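Local coordinates for Tle cognate immunity protein 4 C-terminal domain-containing protein (PDB 4R1D) that binds the type VI secretion lipase Tle4 as its cognate immunity protein and probably inhibits it, protecting the producing bacterium from its own toxin, at residues R134-K139 and H151-G156; T8-R13 and E140-P145; T97-K102 and A128-L133; D33-L38 and H106-K111; L15-P20 and S294-P299. All blocks are in the same frame, centred on the assembly; numbering follows the deposited sequence. Where two conformers were deposited one is given.

In the fold
From the N terminus, strand 7-11 leads into strand 14-18, so interactions 2 and 5 begin almost together. Interaction 5 joins residues 15-20 to 294-299 near the C-terminal end of the modelled chain, closing a loop that holds interactions 1, 3 and 4. Interaction 4 pairs strand 33-38 with 107-115 and crosses interaction 3, which lays helix 119-132 against strand 92-100; both nest within the loop closed by interaction 2. That contact, 8-13 with 140-145, crosses interaction 5 and also interaction 1, whose strand 133-135, directly after the helix, pairs with strand 152-155. Interaction 1 touches interactions 2, 3 and 4, linking strands 92-100 and 107-115 and helix 119-132 to strand 7-11 and the 140-145 loop.

Interaction 1. Residues R134-K139 and H151-G156; sequences RSRAPK and HAYIAG
Arg134 and Tyr153 form an antiparallel hydrogen-bonded pair: Arg134 N donates to Tyr153 O at 2.9 Å, and Tyr153 N returns a bond to Arg134 O at 2.7 Å. One step on, Ser135 and Ala152 are a non-hydrogen-bonded pair whose side chains diverge. Past the strand end, Arg136 N reaches His151 O at 3.0 Å, but from 55° above the carbonyl plane, so the bond uses no lone-pair direction. The Arg136 chain, extended from CG to NE (chi2 -176°, chi3 175°), runs along Ala152 and brings NE to Ala152 O at 3.0 Å, with that oxygen lying in the guanidinium plane. NH1 and NH2 are taken up by Glu140 O and Ile149 O. Over one face of the Tyr153 ring sits Arg134 CB, 3.8 Å from the ring centroid, a CH-pi contact; the phenol OH is bonded to Glu144. His151 N donates to a water at 2.8 Å, which bonds only weakly to Pro138 O. Since the Arg136 guanidinium satisfies three backbone carbonyls, at and just outside the strand end, one side chain ties the strand pair to both neighbouring stretches in the small antiparallel sheet of strands 133-135, 152-155 and 146-149.

Interaction 2. Residues T8-R13 and E140-P145; sequences THCFGR and EIPSEP
The Arg13 guanidinium, beside Pro145, is held by a salt bridge from NE to Glu162 and a hydrogen bond from NH1 to Gly156 O; its approach to Pro145 is loose, NH1 to C at 4.4 Å, and no hydrogen bond joins 8-13 to 140-145 directly. The closer meeting is apolar and centres on Cys10 SG. With chi1 at -60° the sulfur stands beside its backbone N, anti to the carbonyl carbon, and is directed at Ile141 and Pro142: it lies 3.7 Å from Ile141 CA, 3.8 Å from Ile141 CG1 and 4.0 Å from Pro142 CD. Two residues earlier in the strand, Thr8 CG2 touches Ile141 CD1 at 3.9 Å, the two side chains crossing at about a right angle. Ile141 thus spans Thr8 and Cys10, whose side chains point to the same face. Arg298 donates through NE to Pro142 O and through NH2 to Glu144 O. Edge strand 7-11, paired with strand 14-18, here meets the loop between strands 133-135 and 146-149, and Cys10 also packs on Cys148 of the latter.

Interaction 3. Residues T97-K102 and A128-L133; sequences TYVTSK and ALARNL
Lys102 N donates to Leu133 O at 3.1 Å, with the donor tilted 21° from the carbonyl plane, and Ser101 CA adds a C-H...O contact to the same oxygen at 3.4 Å; Leu133 is the residue at which the chain leaves helical geometry. Its side chain turns back toward the strand, where CD2 meets Val99 CG1 at 3.8 Å and CG lies 3.9 Å from Ser101 CA. Val99 divides its two methyls: CG1 also faces Leu129 CD2 at 4.1 Å, whereas CG2, anti to the backbone N, rests 3.8 Å from Ala130 CA. This is helix-on-sheet packing. Strands 92-100 and 107-115 are consecutive antiparallel neighbours, and helix 119-132, which follows them, covers the face bearing Val99; the adjacent Tyr98 packs instead on helix 42-58. Leu129 and Leu133 reach further, to Trp110 and Tyr108 respectively, and both touch Ile154. Near the helix end a water stands 2.7 Å from Thr100 O and 2.7 Å from Ala130 O, while Ser101 OG is bonded to Thr104 O.

Interaction 4. Residues D33-L38 and H106-K111; sequences DRIEYL and HVYRWK
In the antiparallel beta-sheet, strand 33-38 lies beside strand 107-115, with Glu36 and Arg109 as a hydrogen-bonded pair. Glu36 N donates to Arg109 O at 2.8 Å and Arg109 N returns a bond to Glu36 O, also at 2.8 Å, this one in the carbonyl plane. Their extended side chains run side by side, with carboxylate and guanidinium planes only 17° apart, yet Glu36 OE1 and Arg109 NH1 remain 5.0 Å apart; a water bridges them, donating to OE1 and accepting from NH1, while Arg109 NH2 makes a salt bridge with Asp96. Ile35, Tyr37, Tyr108 and Trp110 share the other face. There Tyr37 presents its edge to the face of Tyr108 in an offset edge-to-face pair, centroids 5.7 Å apart and planes at 61°, and Ile35 CG1 meets Tyr108 CB at 4.0 Å. At the start of strand 33-38 the contact touches the second chain of the complex: Asp33 forms a salt bridge with Arg397 of that chain, which also makes a cation-pi contact with Trp110. Trp110 NE1, bonded to Leu30 O, adds a weak, bent bond to Asp33 O at 3.2 Å.

Interaction 5. Residues L15-P20 and S294-P299; sequences LIDLPP and SIRVRP
Leu15 packs on Arg296, Arg298 and Pro299 with every side-chain carbon engaged. Its CB lies over one face of the Arg296 guanidinium, 3.7 Å from Arg296 NE; CG stands 3.9 Å from Arg298 CA; CD1 reaches Pro299 CD at 3.8 Å; and CD2 meets Arg298 CG at 3.9 Å. The two backbones form an antiparallel hydrogen-bonded pair, Leu15 N to Arg296 O at 2.7 Å and Arg296 N to Leu15 O. A bend at chi2 (-79°) folds Arg296 back over Leu15 and carries NH1 to two oxygens near the guanidinium plane: Ser294 O, met on a lone pair at 2.8 Å, and Asp17 OD1, a salt bridge at 3.0 Å. Carboxylate and guanidinium planes are 88° apart, and NH1 stands above the carboxylate plane. Asp17 has further partners, Thr8 OG1 at OD1 and Lys3 NZ plus a water at OD2. Asp17 N is bonded to Ser294 OG at 2.7 Å, and that hydroxyl oxygen also pairs with Ile291 O at the end of helix 281-292. With two cationic partners, the Asp17 carboxylate would probably stay ionised; its salt bridge and the Asp17 N to Ser294 OG bond add to the single hydrogen-bonded pair joining strands 14-18 and 296-297.

Interaction 1. Residues R134-K139 and H151-G156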
# COMPACT_ATOMS: atom_id res chain seq x y z
N ARG B 134 -3.08 33.78 6.86
CA ARG B 134 -3.32 35.03 6.15
C ARG B 134 -3.74 34.75 4.72
O ARG B 134 -3.13 33.93 4.04
CB ARG B 134 -2.05 35.89 6.11
CG ARG B 134 -1.45 36.21 7.47
CD ARG B 134 -2.07 37.44 8.11
NE ARG B 134 -1.12 38.09 9.01
CZ ARG B 134 -1.02 37.84 10.32
NH1 ARG B 134 -1.82 36.94 10.89
NH2 ARG B 134 -0.13 38.49 11.05
N SER B 135 -4.77 35.44 4.23
CA SER B 135 -5.19 35.26 2.85
C SER B 135 -4.22 35.91 1.85
O SER B 135 -3.52 36.89 2.19
CB SER B 135 -6.59 35.85 2.66
OG SER B 135 -6.60 37.21 3.09
N ARG B 136 -4.17 35.38 0.63
CA ARG B 136 -3.44 35.99 -0.47
C ARG B 136 -4.17 35.64 -1.77
O ARG B 136 -4.90 34.64 -1.83
CB ARG B 136 -1.98 35.51 -0.53
CG ARG B 136 -1.80 34.06 -1.02
CD ARG B 136 -0.35 33.56 -0.98
NE ARG B 136 -0.34 32.14 -1.36
CZ ARG B 136 -0.05 31.68 -2.58
NH1 ARG B 136 0.31 32.52 -3.54
NH2 ARG B 136 -0.12 30.38 -2.83
N ALA B 137 -3.99 36.46 -2.81
CA ALA B 137 -4.55 36.14 -4.12
C ALA B 137 -3.80 34.93 -4.66
O ALA B 137 -2.66 34.68 -4.25
CB ALA B 137 -4.41 37.34 -5.06
N PRO B 138 -4.43 34.17 -5.57
CA PRO B 138 -3.86 32.89 -6.00
C PRO B 138 -2.41 32.96 -6.46
O PRO B 138 -1.66 32.01 -6.23
CB PRO B 138 -4.76 32.48 -7.16
CG PRO B 138 -6.09 33.07 -6.82
CD PRO B 138 -5.77 34.39 -6.13
N LYS B 139 -2.01 34.06 -7.11
CA LYS B 139 -0.63 34.21 -7.57
C LYS B 139 0.13 35.33 -6.85
O LYS B 139 1.23 35.71 -7.25
CB LYS B 139 -0.58 34.40 -9.09
CG LYS B 139 -1.22 33.26 -9.88
CD LYS B 139 -1.07 33.49 -11.38
CE LYS B 139 -2.27 32.97 -12.17
NZ LYS B 139 -3.46 33.87 -12.05
N HIS B 151 -4.42 29.88 -1.72
CA HIS B 151 -5.17 31.07 -1.33
C HIS B 151 -4.74 31.71 -0.01
O HIS B 151 -5.41 32.60 0.51
CB HIS B 151 -6.66 30.76 -1.25
CG HIS B 151 -7.23 30.22 -2.52
ND1 HIS B 151 -7.54 31.02 -3.61
CD2 HIS B 151 -7.56 28.95 -2.88
CE1 HIS B 151 -8.03 30.27 -4.58
NE2 HIS B 151 -8.04 29.01 -4.17
N ALA B 152 -3.62 31.28 0.55
CA ALA B 152 -3.21 31.82 1.83
C ALA B 152 -1.74 31.54 2.14
O ALA B 152 -1.03 30.94 1.34
CB ALA B 152 -4.10 31.26 2.94
N TYR B 153 -1.31 32.01 3.30
CA TYR B 153 -0.02 31.59 3.83
C TYR B 153 -0.04 31.61 5.34
O TYR B 153 -0.74 32.39 5.96
CB TYR B 153 1.12 32.46 3.30
CG TYR B 153 1.08 33.91 3.73
CD1 TYR B 153 0.27 34.83 3.07
CD2 TYR B 153 1.87 34.36 4.77
CE1 TYR B 153 0.24 36.16 3.46
CE2 TYR B 153 1.85 35.68 5.17
CZ TYR B 153 1.04 36.57 4.51
OH TYR B 153 1.04 37.89 4.92
N ILE B 154 0.74 30.71 5.93
CA ILE B 154 0.84 30.64 7.37
C ILE B 154 1.96 31.59 7.76
O ILE B 154 3.13 31.33 7.51
CB ILE B 154 1.13 29.20 7.81
CG1 ILE B 154 0.04 28.27 7.28
CG2 ILE B 154 1.23 29.12 9.34
CD1 ILE B 154 0.33 26.79 7.42
N ALA B 155 1.59 32.72 8.34
CA ALA B 155 2.56 33.78 8.59
C ALA B 155 3.50 33.43 9.74
O ALA B 155 3.11 32.76 10.69
CB ALA B 155 1.84 35.11 8.88
N GLY B 156 4.74 33.88 9.63
CA GLY B 156 5.72 33.67 10.69
C GLY B 156 6.94 32.93 10.19
O GLY B 156 7.00 32.49 9.04
O HOH W 1 -3.45 29.95 -4.33

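Interaction 2. Residues T8-R13 and E140-P145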
# COMPACT_ATOMS: atom_id res chain seq x y z
N THR B 8 5.47 32.54 -12.07
CA THR B 8 6.16 32.29 -10.80
C THR B 8 5.15 31.90 -9.73
O THR B 8 4.22 32.66 -9.44
CB THR B 8 6.96 33.53 -10.35
OG1 THR B 8 7.99 33.82 -11.30
CG2 THR B 8 7.57 33.31 -8.97
N HIS B 9 5.32 30.70 -9.17
CA HIS B 9 4.38 30.14 -8.21
C HIS B 9 5.01 30.10 -6.82
O HIS B 9 6.21 29.87 -6.68
CB HIS B 9 4.00 28.71 -8.60
CG HIS B 9 3.25 28.60 -9.89
ND1 HIS B 9 1.88 28.64 -9.96
CD2 HIS B 9 3.69 28.44 -11.16
CE1 HIS B 9 1.50 28.52 -11.22
NE2 HIS B 9 2.58 28.39 -11.97
N CYS B 10 4.20 30.32 -5.79
CA CYS B 10 4.64 30.16 -4.41
C CYS B 10 4.18 28.81 -3.90
O CYS B 10 2.99 28.51 -3.95
CB CYS B 10 4.00 31.20 -3.51
SG CYS B 10 4.34 32.91 -3.92
N PHE B 11 5.12 28.01 -3.42
CA PHE B 11 4.80 26.75 -2.75
C PHE B 11 5.58 26.71 -1.44
O PHE B 11 6.81 26.76 -1.44
CB PHE B 11 5.17 25.55 -3.63
CG PHE B 11 4.44 25.50 -4.95
CD1 PHE B 11 3.05 25.46 -5.00
CD2 PHE B 11 5.15 25.47 -6.14
CE1 PHE B 11 2.38 25.41 -6.23
CE2 PHE B 11 4.50 25.42 -7.37
CZ PHE B 11 3.11 25.39 -7.41
N GLY B 12 4.88 26.66 -0.32
CA GLY B 12 5.57 26.63 0.97
C GLY B 12 6.46 27.86 1.11
O GLY B 12 5.98 28.99 0.95
N ARG B 13 7.75 27.64 1.38
CA ARG B 13 8.69 28.75 1.56
C ARG B 13 9.35 29.16 0.25
O ARG B 13 10.17 30.07 0.23
CB ARG B 13 9.79 28.39 2.57
CG ARG B 13 9.29 27.89 3.92
CD ARG B 13 8.85 29.01 4.86
NE ARG B 13 8.06 28.51 5.99
CZ ARG B 13 7.66 29.26 7.01
NH1 ARG B 13 7.99 30.55 7.06
NH2 ARG B 13 6.92 28.73 7.99
N GLU B 140 -0.42 35.83 -5.76
CA GLU B 140 0.23 36.89 -5.01
C GLU B 140 1.43 36.33 -4.25
O GLU B 140 1.32 35.33 -3.55
CB GLU B 140 -0.76 37.53 -4.03
CG GLU B 140 -0.18 38.70 -3.27
CD GLU B 140 -1.15 39.28 -2.26
OE1 GLU B 140 -2.20 38.65 -1.99
OE2 GLU B 140 -0.88 40.38 -1.76
N ILE B 141 2.57 37.01 -4.39
CA ILE B 141 3.80 36.61 -3.70
C ILE B 141 3.99 37.44 -2.43
O ILE B 141 4.29 38.62 -2.50
CB ILE B 141 5.02 36.82 -4.61
CG1 ILE B 141 4.83 36.05 -5.92
CG2 ILE B 141 6.32 36.43 -3.89
CD1 ILE B 141 5.98 36.21 -6.93
N PRO B 142 3.81 36.82 -1.26
CA PRO B 142 3.89 37.59 -0.01
C PRO B 142 5.31 38.04 0.31
O PRO B 142 6.25 37.27 0.14
CB PRO B 142 3.42 36.58 1.06
CG PRO B 142 2.65 35.54 0.29
CD PRO B 142 3.34 35.44 -1.03
N SER B 143 5.46 39.28 0.75
CA SER B 143 6.77 39.75 1.18
C SER B 143 6.99 39.45 2.66
O SER B 143 8.11 39.49 3.15
CB SER B 143 6.93 41.25 0.90
OG SER B 143 5.98 42.00 1.64
N GLU B 144 5.91 39.14 3.38
CA GLU B 144 6.00 38.69 4.77
C GLU B 144 6.48 37.23 4.82
O GLU B 144 6.18 36.46 3.92
CB GLU B 144 4.63 38.82 5.46
CG GLU B 144 4.51 38.08 6.79
CD GLU B 144 3.20 38.36 7.54
OE1 GLU B 144 2.16 38.61 6.89
OE2 GLU B 144 3.21 38.34 8.78
N PRO B 145 7.24 36.87 5.86
CA PRO B 145 7.67 35.47 6.03
C PRO B 145 6.47 34.55 6.22
O PRO B 145 5.47 34.96 6.84
CB PRO B 145 8.49 35.50 7.32
CG PRO B 145 8.95 36.93 7.45
CD PRO B 145 7.84 37.76 6.87

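Interaction 3. Residues T97-K102 and A128-L133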
# COMPACT_ATOMS: atom_id res chain seq x y z
N THR B 97 -9.66 19.82 12.54
CA THR B 97 -9.71 21.28 12.68
C THR B 97 -10.17 21.98 11.41
O THR B 97 -9.75 21.64 10.29
CB THR B 97 -8.36 21.91 13.09
OG1 THR B 97 -7.42 21.79 12.02
CG2 THR B 97 -7.80 21.29 14.38
N TYR B 98 -11.02 22.98 11.59
CA TYR B 98 -11.47 23.83 10.49
C TYR B 98 -11.01 25.24 10.78
O TYR B 98 -11.18 25.75 11.89
CB TYR B 98 -12.99 23.73 10.35
CG TYR B 98 -13.41 22.32 10.04
CD1 TYR B 98 -13.54 21.90 8.73
CD2 TYR B 98 -13.58 21.37 11.05
CE1 TYR B 98 -13.88 20.60 8.42
CE2 TYR B 98 -13.92 20.06 10.75
CZ TYR B 98 -14.06 19.68 9.43
OH TYR B 98 -14.40 18.39 9.10
N VAL B 99 -10.38 25.86 9.79
CA VAL B 99 -9.74 27.15 10.03
C VAL B 99 -9.88 28.03 8.80
O VAL B 99 -9.91 27.52 7.67
CB VAL B 99 -8.25 26.98 10.40
CG1 VAL B 99 -7.45 26.35 9.26
CG2 VAL B 99 -7.63 28.32 10.82
N THR B 100 -9.99 29.33 9.01
CA THR B 100 -10.21 30.28 7.93
C THR B 100 -9.09 31.30 7.83
O THR B 100 -8.50 31.68 8.83
CB THR B 100 -11.54 31.02 8.13
OG1 THR B 100 -11.55 31.63 9.42
CG2 THR B 100 -12.70 30.04 8.04
N SER B 101 -8.80 31.75 6.62
CA SER B 101 -7.81 32.79 6.42
C SER B 101 -8.43 34.16 6.71
O SER B 101 -9.65 34.31 6.68
CB SER B 101 -7.29 32.75 4.98
OG SER B 101 -8.39 32.76 4.08
N LYS B 102 -7.57 35.13 7.00
CA LYS B 102 -8.00 36.52 7.19
C LYS B 102 -7.06 37.44 6.43
O LYS B 102 -5.87 37.14 6.26
CB LYS B 102 -7.98 36.89 8.68
CG LYS B 102 -8.73 35.92 9.57
CD LYS B 102 -10.17 35.76 9.13
CE LYS B 102 -10.76 34.45 9.64
NZ LYS B 102 -12.16 34.25 9.20
N ALA B 128 -2.68 28.93 17.33
CA ALA B 128 -1.66 29.70 16.64
C ALA B 128 -1.90 29.70 15.13
O ALA B 128 -1.74 30.73 14.47
CB ALA B 128 -0.27 29.16 16.96
N LEU B 129 -2.30 28.55 14.59
CA LEU B 129 -2.64 28.47 13.17
C LEU B 129 -3.73 29.47 12.81
O LEU B 129 -3.64 30.16 11.79
CB LEU B 129 -3.11 27.05 12.80
CG LEU B 129 -3.48 26.84 11.33
CD1 LEU B 129 -2.35 27.29 10.40
CD2 LEU B 129 -3.85 25.38 11.05
N ALA B 130 -4.75 29.56 13.66
CA ALA B 130 -5.88 30.45 13.37
C ALA B 130 -5.48 31.92 13.44
O ALA B 130 -6.03 32.77 12.73
CB ALA B 130 -7.04 30.16 14.31
N ARG B 131 -4.52 32.23 14.31
CA ARG B 131 -3.95 33.58 14.35
C ARG B 131 -3.11 33.89 13.11
O ARG B 131 -3.11 35.02 12.64
CB ARG B 131 -3.08 33.78 15.59
CG ARG B 131 -3.84 33.80 16.90
CD ARG B 131 -2.97 34.32 18.05
NE ARG B 131 -1.83 33.44 18.34
CZ ARG B 131 -1.87 32.43 19.20
NH1 ARG B 131 -3.00 32.15 19.85
NH2 ARG B 131 -0.79 31.69 19.40
N ASN B 132 -2.41 32.88 12.60
CA ASN B 132 -1.39 33.10 11.58
C ASN B 132 -1.84 32.90 10.12
O ASN B 132 -1.08 33.20 9.20
CB ASN B 132 -0.17 32.19 11.83
CG ASN B 132 0.47 32.42 13.19
OD1 ASN B 132 0.39 33.50 13.78
ND2 ASN B 132 1.15 31.39 13.70
N LEU B 133 -3.05 32.39 9.91
CA LEU B 133 -3.47 32.06 8.54
C LEU B 133 -3.92 33.31 7.78
O LEU B 133 -4.99 33.83 8.03
CB LEU B 133 -4.58 31.00 8.55
CG LEU B 133 -4.87 30.34 7.19
CD1 LEU B 133 -3.59 29.75 6.58
CD2 LEU B 133 -5.95 29.27 7.30
O HOH W 2 -8.38 32.62 11.32

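Interaction 4. Residues D33-L38 and H106-K111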
# COMPACT_ATOMS: atom_id res chain seq x y z
N ASP B 33 0.12 16.16 8.54
CA ASP B 33 -1.26 15.98 8.10
C ASP B 33 -1.65 17.04 7.06
O ASP B 33 -1.28 18.20 7.19
CB ASP B 33 -2.20 16.06 9.31
CG ASP B 33 -1.95 14.95 10.31
OD1 ASP B 33 -1.77 13.79 9.87
OD2 ASP B 33 -1.91 15.22 11.52
N ARG B 34 -2.41 16.64 6.05
CA ARG B 34 -2.77 17.58 4.99
C ARG B 34 -3.65 18.73 5.46
O ARG B 34 -4.63 18.52 6.18
CB ARG B 34 -3.47 16.84 3.86
CG ARG B 34 -3.90 17.76 2.72
CD ARG B 34 -4.25 16.95 1.49
NE ARG B 34 -4.76 17.82 0.43
CZ ARG B 34 -5.50 17.40 -0.60
NH1 ARG B 34 -5.80 16.11 -0.71
NH2 ARG B 34 -5.93 18.27 -1.51
N ILE B 35 -3.28 19.95 5.06
CA ILE B 35 -4.18 21.08 5.21
C ILE B 35 -4.86 21.26 3.85
O ILE B 35 -4.22 21.63 2.86
CB ILE B 35 -3.47 22.37 5.72
CG1 ILE B 35 -4.49 23.51 5.82
CG2 ILE B 35 -2.27 22.74 4.84
CD1 ILE B 35 -4.12 24.58 6.85
N GLU B 36 -6.14 20.94 3.84
CA GLU B 36 -6.94 20.88 2.61
C GLU B 36 -7.78 22.13 2.43
O GLU B 36 -8.54 22.52 3.33
CB GLU B 36 -7.86 19.65 2.66
CG GLU B 36 -8.66 19.43 1.39
CD GLU B 36 -9.73 18.36 1.54
OE1 GLU B 36 -9.99 17.93 2.68
OE2 GLU B 36 -10.33 17.96 0.50
N TYR B 37 -7.66 22.76 1.27
CA TYR B 37 -8.49 23.91 0.94
C TYR B 37 -9.89 23.45 0.54
O TYR B 37 -10.06 22.54 -0.28
CB TYR B 37 -7.85 24.71 -0.20
CG TYR B 37 -8.81 25.69 -0.81
CD1 TYR B 37 -9.19 26.84 -0.12
CD2 TYR B 37 -9.37 25.46 -2.05
CE1 TYR B 37 -10.09 27.73 -0.67
CE2 TYR B 37 -10.27 26.34 -2.61
CZ TYR B 37 -10.63 27.47 -1.92
OH TYR B 37 -11.52 28.34 -2.49
N LEU B 38 -10.91 24.08 1.12
CA LEU B 38 -12.29 23.70 0.85
C LEU B 38 -12.99 24.80 0.06
O LEU B 38 -12.71 25.98 0.27
CB LEU B 38 -13.04 23.50 2.17
CG LEU B 38 -12.44 22.50 3.17
CD1 LEU B 38 -13.28 22.45 4.45
CD2 LEU B 38 -12.34 21.13 2.53
N HIS B 106 -11.31 32.19 3.49
CA HIS B 106 -11.21 30.92 2.78
C HIS B 106 -11.20 29.86 3.86
O HIS B 106 -10.66 30.08 4.94
CB HIS B 106 -9.91 30.80 1.98
CG HIS B 106 -9.72 31.89 0.97
ND1 HIS B 106 -10.47 31.98 -0.18
CD2 HIS B 106 -8.84 32.92 0.93
CE1 HIS B 106 -10.08 33.02 -0.88
NE2 HIS B 106 -9.09 33.62 -0.23
N VAL B 107 -11.78 28.70 3.56
CA VAL B 107 -11.89 27.64 4.55
C VAL B 107 -10.91 26.50 4.30
O VAL B 107 -10.64 26.15 3.16
CB VAL B 107 -13.32 27.07 4.55
CG1 VAL B 107 -13.29 25.57 4.70
CG2 VAL B 107 -14.09 27.69 5.66
N TYR B 108 -10.39 25.93 5.39
CA TYR B 108 -9.46 24.80 5.30
C TYR B 108 -9.81 23.73 6.32
O TYR B 108 -10.27 24.03 7.42
CB TYR B 108 -8.02 25.27 5.54
CG TYR B 108 -7.62 26.36 4.59
CD1 TYR B 108 -6.88 26.08 3.45
CD2 TYR B 108 -8.02 27.67 4.82
CE1 TYR B 108 -6.52 27.08 2.57
CE2 TYR B 108 -7.68 28.67 3.95
CZ TYR B 108 -6.93 28.38 2.83
OH TYR B 108 -6.60 29.41 1.98
N ARG B 109 -9.55 22.47 5.95
CA ARG B 109 -9.68 21.36 6.88
C ARG B 109 -8.29 20.80 7.15
O ARG B 109 -7.53 20.54 6.23
CB ARG B 109 -10.56 20.27 6.28
CG ARG B 109 -10.74 19.08 7.21
CD ARG B 109 -11.50 17.95 6.53
NE ARG B 109 -12.05 17.02 7.51
CZ ARG B 109 -12.71 15.91 7.21
NH1 ARG B 109 -12.90 15.57 5.94
NH2 ARG B 109 -13.19 15.13 8.17
N TRP B 110 -7.96 20.61 8.43
CA TRP B 110 -6.66 20.09 8.80
C TRP B 110 -6.87 19.05 9.88
O TRP B 110 -7.06 19.38 11.06
CB TRP B 110 -5.74 21.22 9.29
CG TRP B 110 -4.39 20.73 9.72
CD1 TRP B 110 -3.55 19.89 9.03
CD2 TRP B 110 -3.72 21.05 10.95
NE1 TRP B 110 -2.39 19.67 9.76
CE2 TRP B 110 -2.47 20.37 10.94
CE3 TRP B 110 -4.05 21.84 12.05
CZ2 TRP B 110 -1.56 20.46 11.99
CZ3 TRP B 110 -3.12 21.94 13.10
CH2 TRP B 110 -1.90 21.25 13.05
N LYS B 111 -6.88 17.78 9.48
CA LYS B 111 -7.29 16.72 10.39
C LYS B 111 -6.17 15.72 10.61
O LYS B 111 -5.50 15.31 9.67
CB LYS B 111 -8.52 15.99 9.82
CG LYS B 111 -8.98 14.79 10.67
CD LYS B 111 -10.16 14.08 10.02
CE LYS B 111 -9.77 13.48 8.68
NZ LYS B 111 -10.88 12.67 8.09
O HOH W 3 -6.87 17.06 6.63
O HOH W 4 -12.09 16.44 3.22
O HOH W 5 -12.72 30.12 -0.64

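Interaction 5. Residues L15-P20 and S294-P299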
# COMPACT_ATOMS: atom_id res chain seq x y z
N LEU B 15 9.73 29.59 -4.28
CA LEU B 15 9.17 30.01 -5.57
C LEU B 15 9.73 29.10 -6.66
O LEU B 15 10.84 28.59 -6.55
CB LEU B 15 9.60 31.45 -5.89
CG LEU B 15 9.25 32.55 -4.90
CD1 LEU B 15 9.89 33.87 -5.36
CD2 LEU B 15 7.75 32.70 -4.77
N ILE B 16 8.96 28.93 -7.74
CA ILE B 16 9.41 28.19 -8.90
C ILE B 16 8.64 28.70 -10.11
O ILE B 16 7.49 29.11 -9.97
CB ILE B 16 9.16 26.67 -8.73
CG1 ILE B 16 9.92 25.88 -9.81
CG2 ILE B 16 7.66 26.35 -8.77
CD1 ILE B 16 9.84 24.36 -9.62
N ASP B 17 9.27 28.69 -11.28
CA ASP B 17 8.60 29.13 -12.50
C ASP B 17 8.16 27.95 -13.36
O ASP B 17 8.91 27.00 -13.53
CB ASP B 17 9.53 30.04 -13.33
CG ASP B 17 10.04 31.24 -12.53
OD1 ASP B 17 9.45 31.59 -11.49
OD2 ASP B 17 11.05 31.84 -12.96
N LEU B 18 6.94 28.01 -13.88
CA LEU B 18 6.41 26.97 -14.75
C LEU B 18 5.78 27.61 -15.98
O LEU B 18 5.35 28.76 -15.92
CB LEU B 18 5.36 26.14 -14.00
CG LEU B 18 5.90 25.42 -12.77
CD1 LEU B 18 4.78 24.84 -11.91
CD2 LEU B 18 6.88 24.34 -13.21
N PRO B 19 5.72 26.86 -17.09
CA PRO B 19 5.09 27.32 -18.34
C PRO B 19 3.63 27.67 -18.09
O PRO B 19 3.01 27.11 -17.18
CB PRO B 19 5.18 26.10 -19.26
CG PRO B 19 6.15 25.16 -18.63
CD PRO B 19 6.21 25.47 -17.18
N PRO B 20 3.06 28.56 -18.90
CA PRO B 20 1.71 29.03 -18.61
C PRO B 20 0.63 27.95 -18.74
O PRO B 20 -0.40 28.04 -18.09
CB PRO B 20 1.49 30.15 -19.65
CG PRO B 20 2.38 29.76 -20.79
CD PRO B 20 3.60 29.13 -20.15
N SER B 294 14.97 27.77 -11.68
CA SER B 294 14.06 28.80 -11.19
C SER B 294 13.68 28.62 -9.72
O SER B 294 12.97 29.45 -9.15
CB SER B 294 12.79 28.87 -12.05
OG SER B 294 11.85 27.88 -11.67
N ILE B 295 14.14 27.53 -9.10
CA ILE B 295 13.80 27.26 -7.70
C ILE B 295 14.59 28.16 -6.75
O ILE B 295 15.82 28.19 -6.78
CB ILE B 295 14.11 25.79 -7.33
CG1 ILE B 295 13.31 24.85 -8.24
CG2 ILE B 295 13.87 25.55 -5.84
CD1 ILE B 295 13.67 23.36 -8.07
N ARG B 296 13.87 28.89 -5.91
CA ARG B 296 14.51 29.71 -4.89
C ARG B 296 13.60 29.96 -3.69
O ARG B 296 12.38 29.94 -3.81
CB ARG B 296 15.02 31.05 -5.48
CG ARG B 296 13.94 32.09 -5.80
CD ARG B 296 13.23 31.80 -7.10
NE ARG B 296 12.52 32.98 -7.61
CZ ARG B 296 11.78 32.99 -8.71
NH1 ARG B 296 11.62 31.88 -9.43
NH2 ARG B 296 11.19 34.12 -9.10
N VAL B 297 14.21 30.18 -2.53
CA VAL B 297 13.48 30.57 -1.35
C VAL B 297 12.80 31.89 -1.64
O VAL B 297 13.39 32.78 -2.26
CB VAL B 297 14.43 30.78 -0.15
CG1 VAL B 297 13.67 31.28 1.05
CG2 VAL B 297 15.16 29.49 0.17
N ARG B 298 11.56 32.03 -1.20
CA ARG B 298 10.83 33.27 -1.42
C ARG B 298 11.51 34.37 -0.61
O ARG B 298 11.64 34.25 0.61
CB ARG B 298 9.38 33.13 -0.98
CG ARG B 298 8.52 34.35 -1.33
CD ARG B 298 7.06 34.17 -0.92
NE ARG B 298 6.84 34.45 0.50
CZ ARG B 298 6.66 33.51 1.43
NH1 ARG B 298 6.68 32.22 1.09
NH2 ARG B 298 6.46 33.87 2.69
N PRO B 299 11.95 35.45 -1.28
CA PRO B 299 12.53 36.57 -0.52
C PRO B 299 11.48 37.17 0.41
O PRO B 299 10.36 37.42 -0.04
CB PRO B 299 12.89 37.60 -1.60
CG PRO B 299 13.00 36.79 -2.87
CD PRO B 299 11.98 35.70 -2.73
O HOH W 6 11.38 34.26 -12.10